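Side-chain contacts in hypothetical protein (Fusobacterium nucleatum subsp. nucleatum, PDB 2GSL), which might act as a ribonuclease in RNA processing, and is an all-helical, magnesium-binding protein of the ribonuclease III family, probably of the MrnC type: residues 7-12 with 69-74; 16-21 with 109-114; 58-63 with 122-127; 104-109 with 116-121. All blocks are in the same frame, centred on the assembly; numbering follows the deposited sequence.

Interaction 1: 7-12 with 69-74; sequences SKDIRD and DEEFKV
Atom OE2 of E71 is the focus of this contact: K8 NZ stands 3.6 Å from it in a long salt bridge, and a second carboxylate oxygen, D9 OD2, stands 3.8 Å from the same OE2. The ammonium and the glutamate come at each other from opposite directions, while D9 approaches E71 at about a right angle, with the two carboxylate planes turned 55° apart. E71 spans the gap because its chain is fully stretched, with CG anti to the backbone N (chi1 167°) and CD anti to CA. K8 bends once, at CG, and then runs straight to its amine. Two acidic groups this close would repel; the charge of K8 NZ, 4.4 Å from D9 OD2 and too far to count as a bridge to it, probably offsets part of that repulsion. One of the carboxylates may still bind a proton more readily than usual. Glutamate also suits the first turn of a helix, where its negative charge is probably eased by the positive end of the helix dipole. The contact joins the loop before helix 15-34 to the start of helix 70-80. R78, further along helix 70-80, hydrogen-bonds to the carbonyl of D9, and L112, just past the end of helix 93-111, packs against K8, D9 and E71.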
# COMPACT_ATOMS: atom_id res chain seq x y z
N SER A 7 -10.60 16.93 1.33
CA SER A 7 -11.17 17.88 0.38
C SER A 7 -11.43 17.18 -0.95
O SER A 7 -11.10 16.00 -1.11
CB SER A 7 -10.23 19.06 0.16
OG SER A 7 -10.10 19.86 1.32
N LYS A 8 -11.99 17.91 -1.91
CA LYS A 8 -12.28 17.34 -3.23
C LYS A 8 -10.98 17.00 -3.97
O LYS A 8 -9.92 17.54 -3.65
CB LYS A 8 -13.11 18.32 -4.08
CG LYS A 8 -13.68 17.72 -5.37
CD LYS A 8 -14.60 16.53 -5.07
CE LYS A 8 -15.17 15.91 -6.33
NZ LYS A 8 -16.05 14.75 -6.02
N ASP A 9 -11.08 16.10 -4.95
CA ASP A 9 -9.93 15.68 -5.74
C ASP A 9 -9.29 16.85 -6.45
O ASP A 9 -8.15 16.78 -6.90
CB ASP A 9 -10.34 14.64 -6.78
CG ASP A 9 -11.12 13.49 -6.17
OD1 ASP A 9 -10.73 13.02 -5.08
OD2 ASP A 9 -12.11 13.05 -6.79
N ILE A 10 -10.04 17.94 -6.56
CA ILE A 10 -9.54 19.14 -7.21
C ILE A 10 -9.55 20.27 -6.20
O ILE A 10 -8.88 21.27 -6.40
CB ILE A 10 -10.41 19.53 -8.43
CG1 ILE A 10 -11.82 19.93 -7.98
CG2 ILE A 10 -10.48 18.36 -9.42
CD1 ILE A 10 -12.67 20.52 -9.09
N ARG A 11 -10.31 20.09 -5.12
CA ARG A 11 -10.42 21.10 -4.07
C ARG A 11 -9.04 21.58 -3.64
O ARG A 11 -8.82 22.77 -3.42
CB ARG A 11 -11.17 20.56 -2.85
CG ARG A 11 -11.52 21.61 -1.81
CD ARG A 11 -12.65 22.52 -2.28
NE ARG A 11 -13.02 23.51 -1.27
CZ ARG A 11 -14.09 24.30 -1.35
NH1 ARG A 11 -14.34 25.17 -0.39
NH2 ARG A 11 -14.92 24.20 -2.39
N ASP A 12 -8.12 20.64 -3.51
CA ASP A 12 -6.76 20.98 -3.11
C ASP A 12 -5.90 19.71 -3.13
O ASP A 12 -5.14 19.46 -2.20
CB ASP A 12 -6.77 21.63 -1.71
CG ASP A 12 -5.63 22.64 -1.50
OD1 ASP A 12 -5.40 23.49 -2.40
OD2 ASP A 12 -4.98 22.61 -0.44
N ASP A 69 -14.75 7.40 -16.73
CA ASP A 69 -15.66 8.53 -16.63
C ASP A 69 -14.90 9.84 -16.83
O ASP A 69 -13.68 9.90 -16.61
CB ASP A 69 -16.37 8.56 -15.27
CG ASP A 69 -17.28 7.36 -15.03
OD1 ASP A 69 -18.06 6.99 -15.94
OD2 ASP A 69 -17.23 6.78 -13.92
N GLU A 70 -15.62 10.87 -17.24
CA GLU A 70 -15.05 12.20 -17.47
C GLU A 70 -14.17 12.69 -16.33
O GLU A 70 -13.02 13.09 -16.53
CB GLU A 70 -16.18 13.21 -17.72
CG GLU A 70 -16.53 13.40 -19.18
CD GLU A 70 -15.43 14.12 -19.95
OE1 GLU A 70 -15.55 14.26 -21.18
OE2 GLU A 70 -14.44 14.54 -19.30
N GLU A 71 -14.73 12.68 -15.12
CA GLU A 71 -14.03 13.14 -13.92
C GLU A 71 -12.62 12.56 -13.78
O GLU A 71 -11.70 13.24 -13.33
CB GLU A 71 -14.87 12.78 -12.68
CG GLU A 71 -14.15 12.90 -11.35
CD GLU A 71 -15.05 12.55 -10.17
OE1 GLU A 71 -15.75 11.50 -10.23
OE2 GLU A 71 -15.06 13.32 -9.18
N PHE A 72 -12.46 11.30 -14.17
CA PHE A 72 -11.19 10.62 -14.08
C PHE A 72 -10.27 10.97 -15.23
O PHE A 72 -9.07 11.15 -15.05
CB PHE A 72 -11.41 9.12 -14.01
CG PHE A 72 -12.15 8.69 -12.79
CD1 PHE A 72 -13.33 7.98 -12.88
CD2 PHE A 72 -11.68 9.06 -11.53
CE1 PHE A 72 -14.05 7.64 -11.73
CE2 PHE A 72 -12.38 8.73 -10.38
CZ PHE A 72 -13.56 8.02 -10.47
N LYS A 73 -10.84 11.05 -16.43
CA LYS A 73 -10.05 11.38 -17.61
C LYS A 73 -9.29 12.69 -17.37
O LYS A 73 -8.13 12.83 -17.78
CB LYS A 73 -10.97 11.53 -18.82
CG LYS A 73 -11.71 10.26 -19.24
CD LYS A 73 -12.36 10.45 -20.60
CE LYS A 73 -12.66 9.11 -21.27
NZ LYS A 73 -13.12 9.26 -22.69
N VAL A 74 -9.94 13.64 -16.69
CA VAL A 74 -9.36 14.94 -16.36
C VAL A 74 -8.14 14.75 -15.46
O VAL A 74 -7.04 15.22 -15.77
CB VAL A 74 -10.41 15.86 -15.63
CG1 VAL A 74 -9.79 17.21 -15.26
CG2 VAL A 74 -11.62 16.09 -16.52

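Interaction 2: 16-21 with 109-114; sequences LELAFL and MYLLKK
Helix segment 16-21 faces the end of helix 93-111 with L18 opposite L111 and L21 opposite Y110, the CA atoms of each pair 8.9 Å apart, a separation bridged mainly by leucine side chains. This is helix-to-helix packing within the all-helical ribonuclease III domain, made where one of the two helices stops. A Schellman motif provides the stop: K113, with its positive phi of 48°, turns the chain, giving a weak bond from K113 N back to Y110 O, while the companion bond from K114 N to M109 O is less certain in the model. L111, in the last turn before that stop, points toward the other helix and touches L18 and L21, one turn apart, each crossing it at a slant. In L21 the CG is swung opposite the backbone N (chi1 167°), which carries its CD2 to the flank of L111. Leucine fits all three places, since its two methyls can meet several neighbours at once: L111 also packs on F6 and Y13, L18 on I75, and L21 on L35 of the second subunit. Y110 belongs to that interface too, its OH hydrogen-bonded to K32 NZ of the second subunit. The side chain of L21 is about 7 Å from that of D23, the probable active-site residue. L21 CD2 rests 3.7 Å from L111 CG, and L18 CD2 lies 3.9 Å from L111 CD1.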
# COMPACT_ATOMS: atom_id res chain seq x y z
N LEU A 16 0.23 14.71 -7.92
CA LEU A 16 1.37 14.06 -7.29
C LEU A 16 0.98 13.50 -5.94
O LEU A 16 1.58 12.54 -5.46
CB LEU A 16 2.49 15.06 -7.12
CG LEU A 16 3.87 14.53 -7.46
CD1 LEU A 16 3.86 13.96 -8.87
CD2 LEU A 16 4.88 15.65 -7.33
N GLU A 17 0.00 14.12 -5.31
CA GLU A 17 -0.44 13.65 -4.02
C GLU A 17 -1.30 12.41 -4.18
O GLU A 17 -1.19 11.47 -3.39
CB GLU A 17 -1.23 14.73 -3.30
CG GLU A 17 -0.31 15.68 -2.58
CD GLU A 17 -1.02 16.92 -2.15
OE1 GLU A 17 -1.61 17.59 -3.03
OE2 GLU A 17 -0.99 17.24 -0.93
N LEU A 18 -2.14 12.41 -5.21
CA LEU A 18 -2.99 11.27 -5.47
C LEU A 18 -2.13 10.08 -5.89
O LEU A 18 -2.29 8.98 -5.38
CB LEU A 18 -3.99 11.60 -6.58
CG LEU A 18 -4.94 12.78 -6.30
CD1 LEU A 18 -5.59 13.21 -7.60
CD2 LEU A 18 -6.00 12.39 -5.26
N ALA A 19 -1.21 10.32 -6.82
CA ALA A 19 -0.32 9.27 -7.32
C ALA A 19 0.45 8.62 -6.17
O ALA A 19 0.85 7.45 -6.27
CB ALA A 19 0.66 9.87 -8.33
N PHE A 20 0.68 9.38 -5.11
CA PHE A 20 1.40 8.91 -3.93
C PHE A 20 0.53 7.89 -3.22
O PHE A 20 0.99 6.81 -2.81
CB PHE A 20 1.71 10.09 -3.00
CG PHE A 20 2.60 9.74 -1.84
CD1 PHE A 20 3.81 9.06 -2.03
CD2 PHE A 20 2.26 10.13 -0.54
CE1 PHE A 20 4.65 8.78 -0.96
CE2 PHE A 20 3.09 9.85 0.53
CZ PHE A 20 4.30 9.18 0.33
N LEU A 21 -0.73 8.25 -3.06
CA LEU A 21 -1.69 7.38 -2.41
C LEU A 21 -1.98 6.22 -3.36
O LEU A 21 -1.96 5.06 -2.96
CB LEU A 21 -2.97 8.18 -2.11
CG LEU A 21 -4.21 7.38 -1.71
CD1 LEU A 21 -3.96 6.67 -0.39
CD2 LEU A 21 -5.39 8.32 -1.60
N MSE A 109 -10.08 7.49 -7.18
CA MSE A 109 -11.21 6.60 -7.03
C MSE A 109 -11.36 6.19 -5.57
O MSE A 109 -12.47 6.17 -5.02
CB MSE A 109 -11.03 5.38 -7.92
CG MSE A 109 -10.94 5.69 -9.42
SE MSE A 109 -10.59 4.10 -10.49
CE MSE A 109 -11.03 4.78 -12.25
N TYR A 110 -10.25 5.87 -4.93
CA TYR A 110 -10.28 5.47 -3.54
C TYR A 110 -10.92 6.58 -2.69
O TYR A 110 -11.96 6.36 -2.06
CB TYR A 110 -8.87 5.18 -3.08
CG TYR A 110 -8.78 4.47 -1.77
CD1 TYR A 110 -8.83 3.09 -1.70
CD2 TYR A 110 -8.61 5.19 -0.60
CE1 TYR A 110 -8.69 2.44 -0.49
CE2 TYR A 110 -8.47 4.56 0.61
CZ TYR A 110 -8.50 3.19 0.66
OH TYR A 110 -8.31 2.58 1.88
N LEU A 111 -10.30 7.75 -2.67
CA LEU A 111 -10.82 8.89 -1.90
C LEU A 111 -12.30 9.17 -2.17
O LEU A 111 -12.99 9.76 -1.34
CB LEU A 111 -9.99 10.14 -2.21
CG LEU A 111 -8.63 10.16 -1.53
CD1 LEU A 111 -7.84 11.38 -1.95
CD2 LEU A 111 -8.83 10.15 -0.04
N LEU A 112 -12.80 8.75 -3.33
CA LEU A 112 -14.20 8.95 -3.67
C LEU A 112 -15.00 7.69 -3.41
O LEU A 112 -16.00 7.44 -4.07
CB LEU A 112 -14.38 9.32 -5.14
CG LEU A 112 -13.95 10.72 -5.53
CD1 LEU A 112 -14.17 10.92 -7.01
CD2 LEU A 112 -14.73 11.73 -4.71
N LYS A 113 -14.55 6.88 -2.45
CA LYS A 113 -15.25 5.65 -2.12
C LYS A 113 -15.60 4.79 -3.34
O LYS A 113 -16.45 3.90 -3.25
CB LYS A 113 -16.53 5.96 -1.34
CG LYS A 113 -16.35 6.02 0.18
CD LYS A 113 -15.45 7.15 0.61
CE LYS A 113 -15.36 7.24 2.13
NZ LYS A 113 -14.75 6.02 2.74
N LYS A 114 -14.96 5.06 -4.48
CA LYS A 114 -15.22 4.29 -5.69
C LYS A 114 -14.31 3.06 -5.80
O LYS A 114 -13.80 2.73 -6.87
CB LYS A 114 -15.05 5.19 -6.92
CG LYS A 114 -16.27 6.08 -7.19
CD LYS A 114 -16.01 7.08 -8.31
CE LYS A 114 -17.30 7.75 -8.76
NZ LYS A 114 -18.18 6.80 -9.48

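Interaction 3: 58-63 with 122-127; sequences SLIYKK and INIVIK
Helices 54-64 and 115-127 approach closely here, the CA atoms of I60 and V125 being 7.6 Å apart, and I60 reaches across between them. Its CD1 does all the touching. It meets I124 CD1 at 3.3 Å and V125 CG2 at 3.7 Å. I60 and I124 slide past each other in opposite directions, whereas V125 stands roughly at right angles to I60. Consecutive residues on one helix thus offer two methyls to a single methyl on the other. I124 reaches over because CG1 sits between its backbone N and carbonyl carbon (chi1 82°), a position seldom taken by isoleucine in a helix. Isoleucine suits both sides, its CD1 extending across the gap, and the shorter valine meets it with a gamma methyl. I60 also packs on L102 of helix 93-111, and V125 on W26 of helix 15-34, so the contact is tied into the hydrophobic interior. At its margin, K63 NZ and K127 NZ, like charges, lie 6.3 Å apart, an uncertain distance because K127 is poorly ordered. Having no hydrogen bond or salt bridge across it, the contact relies on dispersion and the burial of hydrocarbon, forces that demand close fit rather than exact direction.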
# COMPACT_ATOMS: atom_id res chain seq x y z
N SER A 58 1.75 1.84 -17.26
CA SER A 58 1.57 2.61 -18.49
C SER A 58 0.70 1.86 -19.51
O SER A 58 -0.10 2.47 -20.22
CB SER A 58 2.94 2.93 -19.13
OG SER A 58 2.78 3.60 -20.38
N LEU A 59 0.88 0.55 -19.59
CA LEU A 59 0.07 -0.23 -20.51
C LEU A 59 -1.35 -0.18 -19.99
O LEU A 59 -2.30 -0.05 -20.77
CB LEU A 59 0.53 -1.68 -20.57
CG LEU A 59 1.82 -1.96 -21.34
CD1 LEU A 59 2.10 -3.47 -21.34
CD2 LEU A 59 1.68 -1.44 -22.77
N ILE A 60 -1.49 -0.27 -18.67
CA ILE A 60 -2.81 -0.23 -18.07
C ILE A 60 -3.49 1.08 -18.44
O ILE A 60 -4.55 1.08 -19.06
CB ILE A 60 -2.74 -0.32 -16.53
CG1 ILE A 60 -2.21 -1.70 -16.12
CG2 ILE A 60 -4.13 -0.10 -15.93
CD1 ILE A 60 -3.10 -2.84 -16.55
N TYR A 61 -2.86 2.19 -18.08
CA TYR A 61 -3.43 3.50 -18.38
C TYR A 61 -3.89 3.59 -19.83
O TYR A 61 -5.05 3.86 -20.11
CB TYR A 61 -2.42 4.60 -18.04
CG TYR A 61 -2.85 6.00 -18.42
CD1 TYR A 61 -2.62 6.48 -19.70
CD2 TYR A 61 -3.50 6.83 -17.52
CE1 TYR A 61 -3.03 7.75 -20.08
CE2 TYR A 61 -3.93 8.10 -17.88
CZ TYR A 61 -3.69 8.56 -19.17
OH TYR A 61 -4.13 9.80 -19.57
N LYS A 62 -2.99 3.31 -20.77
CA LYS A 62 -3.35 3.39 -22.17
C LYS A 62 -4.47 2.45 -22.60
O LYS A 62 -5.14 2.69 -23.61
CB LYS A 62 -2.11 3.20 -23.04
CG LYS A 62 -1.09 4.29 -22.78
CD LYS A 62 0.28 3.99 -23.36
CE LYS A 62 0.30 4.06 -24.86
NZ LYS A 62 1.70 3.97 -25.35
N LYS A 63 -4.70 1.38 -21.84
CA LYS A 63 -5.76 0.44 -22.17
C LYS A 63 -7.11 0.79 -21.54
O LYS A 63 -8.13 0.24 -21.95
CB LYS A 63 -5.37 -0.99 -21.76
CG LYS A 63 -4.18 -1.56 -22.54
CD LYS A 63 -3.77 -2.94 -22.02
CE LYS A 63 -4.81 -4.01 -22.36
NZ LYS A 63 -4.82 -4.39 -23.81
N ILE A 122 -8.23 -3.57 -11.63
CA ILE A 122 -7.37 -4.63 -11.13
C ILE A 122 -7.73 -5.95 -11.82
O ILE A 122 -6.87 -6.79 -12.03
CB ILE A 122 -7.51 -4.79 -9.61
CG1 ILE A 122 -7.05 -3.50 -8.92
CG2 ILE A 122 -6.69 -5.97 -9.13
CD1 ILE A 122 -5.59 -3.16 -9.14
N ASN A 123 -9.00 -6.12 -12.18
CA ASN A 123 -9.43 -7.34 -12.85
C ASN A 123 -8.85 -7.44 -14.26
O ASN A 123 -8.74 -8.54 -14.81
CB ASN A 123 -10.95 -7.43 -12.92
CG ASN A 123 -11.56 -8.01 -11.65
OD1 ASN A 123 -12.78 -8.11 -11.53
ND2 ASN A 123 -10.70 -8.41 -10.71
N ILE A 124 -8.50 -6.32 -14.87
CA ILE A 124 -7.93 -6.37 -16.21
C ILE A 124 -6.42 -6.57 -16.10
O ILE A 124 -5.73 -6.77 -17.10
CB ILE A 124 -8.27 -5.09 -17.03
CG1 ILE A 124 -7.31 -3.95 -16.69
CG2 ILE A 124 -9.71 -4.67 -16.77
CD1 ILE A 124 -6.09 -3.92 -17.57
N VAL A 125 -5.91 -6.54 -14.87
CA VAL A 125 -4.49 -6.74 -14.63
C VAL A 125 -4.20 -8.23 -14.53
O VAL A 125 -3.16 -8.70 -14.98
CB VAL A 125 -4.02 -6.03 -13.33
CG1 VAL A 125 -2.58 -6.39 -13.03
CG2 VAL A 125 -4.17 -4.53 -13.48
N ILE A 126 -5.13 -8.98 -13.94
CA ILE A 126 -4.92 -10.42 -13.80
C ILE A 126 -5.66 -11.21 -14.88
O ILE A 126 -5.34 -12.37 -15.12
CB ILE A 126 -5.37 -10.93 -12.42
CG1 ILE A 126 -6.84 -11.34 -12.44
CG2 ILE A 126 -5.16 -9.85 -11.37
CD1 ILE A 126 -7.78 -10.20 -12.69
N LYS A 127 -6.65 -10.59 -15.52
CA LYS A 127 -7.38 -11.27 -16.58
C LYS A 127 -6.43 -11.41 -17.75
O LYS A 127 -6.44 -12.41 -18.46
CB LYS A 127 -8.62 -10.48 -17.02
CG LYS A 127 -8.44 -9.60 -18.26
CD LYS A 127 -9.81 -9.20 -18.84
CE LYS A 127 -9.70 -8.37 -20.13
NZ LYS A 127 -9.10 -7.01 -19.95

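Interaction 4: 104-109 with 116-121; sequences AIIGAM and EEIKKI
The carboxylate of E117 is the one flat group among the touching side chains, and neither its faces nor its edges meet M109: E117 reaches that residue through CB, 3.9 Å from the selenium SE. Its chain then bends back at chi2 (-82°), taking OE1 toward K120 NZ in a long salt bridge on the same helix, while OE2 comes close to the like-charged D69. The rest is apolar packing in a helical hairpin, in which segments 104-109 and 116-121 run broadly antiparallel, at 144°, with axes 9.5 Å apart. M109, modelled as selenomethionine, is a long unbranched chain whose CB meets I118 CG1 at 3.8 Å while its end passes on to I121. One turn earlier, I106 approaches both isoleucines with its CD1, 3.9 Å from I121 CD1 and 4.1 Å from I118 CG2. The flexible selenomethionine chain can follow the contours of these stiffer isoleucines. I106 and I121 both also pack on W26 of helix 15-34, and the side chain of I106 is about 8 Å from that of D23, the probable active-site residue. I121 CD1 lies beside the SE-CE bond of M109, 3.7 Å from each of those two atoms.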
# COMPACT_ATOMS: atom_id res chain seq x y z
N ALA A 104 -2.67 8.24 -10.11
CA ALA A 104 -3.41 9.41 -9.69
C ALA A 104 -4.89 9.06 -9.74
O ALA A 104 -5.65 9.37 -8.83
CB ALA A 104 -3.11 10.58 -10.61
N ILE A 105 -5.30 8.42 -10.83
CA ILE A 105 -6.69 8.01 -10.98
C ILE A 105 -7.05 6.99 -9.89
O ILE A 105 -8.07 7.14 -9.23
CB ILE A 105 -6.93 7.38 -12.36
CG1 ILE A 105 -6.75 8.45 -13.43
CG2 ILE A 105 -8.32 6.78 -12.41
CD1 ILE A 105 -6.74 7.90 -14.84
N ILE A 106 -6.21 5.98 -9.71
CA ILE A 106 -6.46 4.97 -8.68
C ILE A 106 -6.59 5.69 -7.34
O ILE A 106 -7.51 5.43 -6.57
CB ILE A 106 -5.30 3.89 -8.60
CG1 ILE A 106 -5.25 3.04 -9.87
CG2 ILE A 106 -5.55 2.92 -7.44
CD1 ILE A 106 -6.43 2.08 -10.00
N GLY A 107 -5.66 6.60 -7.06
CA GLY A 107 -5.71 7.32 -5.80
C GLY A 107 -7.01 8.08 -5.63
O GLY A 107 -7.58 8.11 -4.54
N ALA A 108 -7.49 8.68 -6.72
CA ALA A 108 -8.72 9.45 -6.68
C ALA A 108 -9.95 8.58 -6.42
O ALA A 108 -10.76 8.88 -5.56
CB ALA A 108 -8.88 10.22 -7.98
N MSE A 109 -10.08 7.49 -7.18
CA MSE A 109 -11.21 6.60 -7.03
C MSE A 109 -11.36 6.19 -5.57
O MSE A 109 -12.47 6.17 -5.02
CB MSE A 109 -11.03 5.38 -7.92
CG MSE A 109 -10.94 5.69 -9.42
SE MSE A 109 -10.59 4.10 -10.49
CE MSE A 109 -11.03 4.78 -12.25
N GLU A 116 -15.02 0.23 -6.06
CA GLU A 116 -15.54 -0.78 -6.98
C GLU A 116 -14.99 -0.54 -8.38
O GLU A 116 -14.92 -1.45 -9.20
CB GLU A 116 -17.07 -0.75 -7.02
CG GLU A 116 -17.66 -1.74 -8.02
CD GLU A 116 -17.32 -3.19 -7.70
OE1 GLU A 116 -17.47 -4.05 -8.59
OE2 GLU A 116 -16.91 -3.46 -6.54
N GLU A 117 -14.60 0.71 -8.63
CA GLU A 117 -14.05 1.10 -9.92
C GLU A 117 -12.60 0.63 -9.99
O GLU A 117 -12.06 0.37 -11.07
CB GLU A 117 -14.13 2.62 -10.08
CG GLU A 117 -15.55 3.16 -10.15
CD GLU A 117 -16.16 3.04 -11.54
OE1 GLU A 117 -16.16 1.93 -12.09
OE2 GLU A 117 -16.65 4.07 -12.07
N ILE A 118 -11.97 0.52 -8.82
CA ILE A 118 -10.59 0.08 -8.73
C ILE A 118 -10.50 -1.42 -9.04
O ILE A 118 -9.60 -1.86 -9.76
CB ILE A 118 -10.02 0.34 -7.34
CG1 ILE A 118 -10.11 1.84 -7.03
CG2 ILE A 118 -8.59 -0.14 -7.26
CD1 ILE A 118 -9.67 2.19 -5.64
N LYS A 119 -11.44 -2.19 -8.49
CA LYS A 119 -11.47 -3.64 -8.71
C LYS A 119 -11.63 -3.98 -10.18
O LYS A 119 -11.09 -4.99 -10.65
CB LYS A 119 -12.61 -4.29 -7.91
CG LYS A 119 -12.68 -5.81 -8.08
CD LYS A 119 -13.67 -6.47 -7.10
CE LYS A 119 -13.46 -8.00 -7.05
NZ LYS A 119 -14.34 -8.72 -6.07
N LYS A 120 -12.34 -3.15 -10.92
CA LYS A 120 -12.55 -3.44 -12.33
C LYS A 120 -11.25 -3.29 -13.11
O LYS A 120 -11.00 -4.03 -14.06
CB LYS A 120 -13.64 -2.52 -12.88
CG LYS A 120 -14.31 -3.04 -14.13
CD LYS A 120 -15.75 -2.55 -14.23
CE LYS A 120 -15.84 -1.05 -14.45
NZ LYS A 120 -17.26 -0.59 -14.67
N ILE A 121 -10.41 -2.34 -12.70
CA ILE A 121 -9.12 -2.10 -13.34
C ILE A 121 -8.17 -3.21 -12.91
O ILE A 121 -7.38 -3.72 -13.71
CB ILE A 121 -8.54 -0.73 -12.91
CG1 ILE A 121 -9.39 0.40 -13.48
CG2 ILE A 121 -7.11 -0.58 -13.38
CD1 ILE A 121 -9.02 1.77 -12.94

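How the interactions relate
Interaction 4, centred 8 Å from the centre of the chain, touches the other three. It shares M109 and helix 93-111 with interaction 2, whose centre is 8 Å away, and helix 115-127 with interaction 3, at 11 Å, inside whose loop it is nested along the chain. Interaction 1 comes in series before it, touching it through F72 on M109 and the like-charged D69 and E117, and touching interaction 2 through D9 and E71 on L112. Interactions 2 and 3, about 17 Å apart across the chain's centre, do not touch. Helix 93-111, with magnesium ligand E103, packs against both helix 15-34, with the other ligand D23, and helix 115-127, which also touch each other.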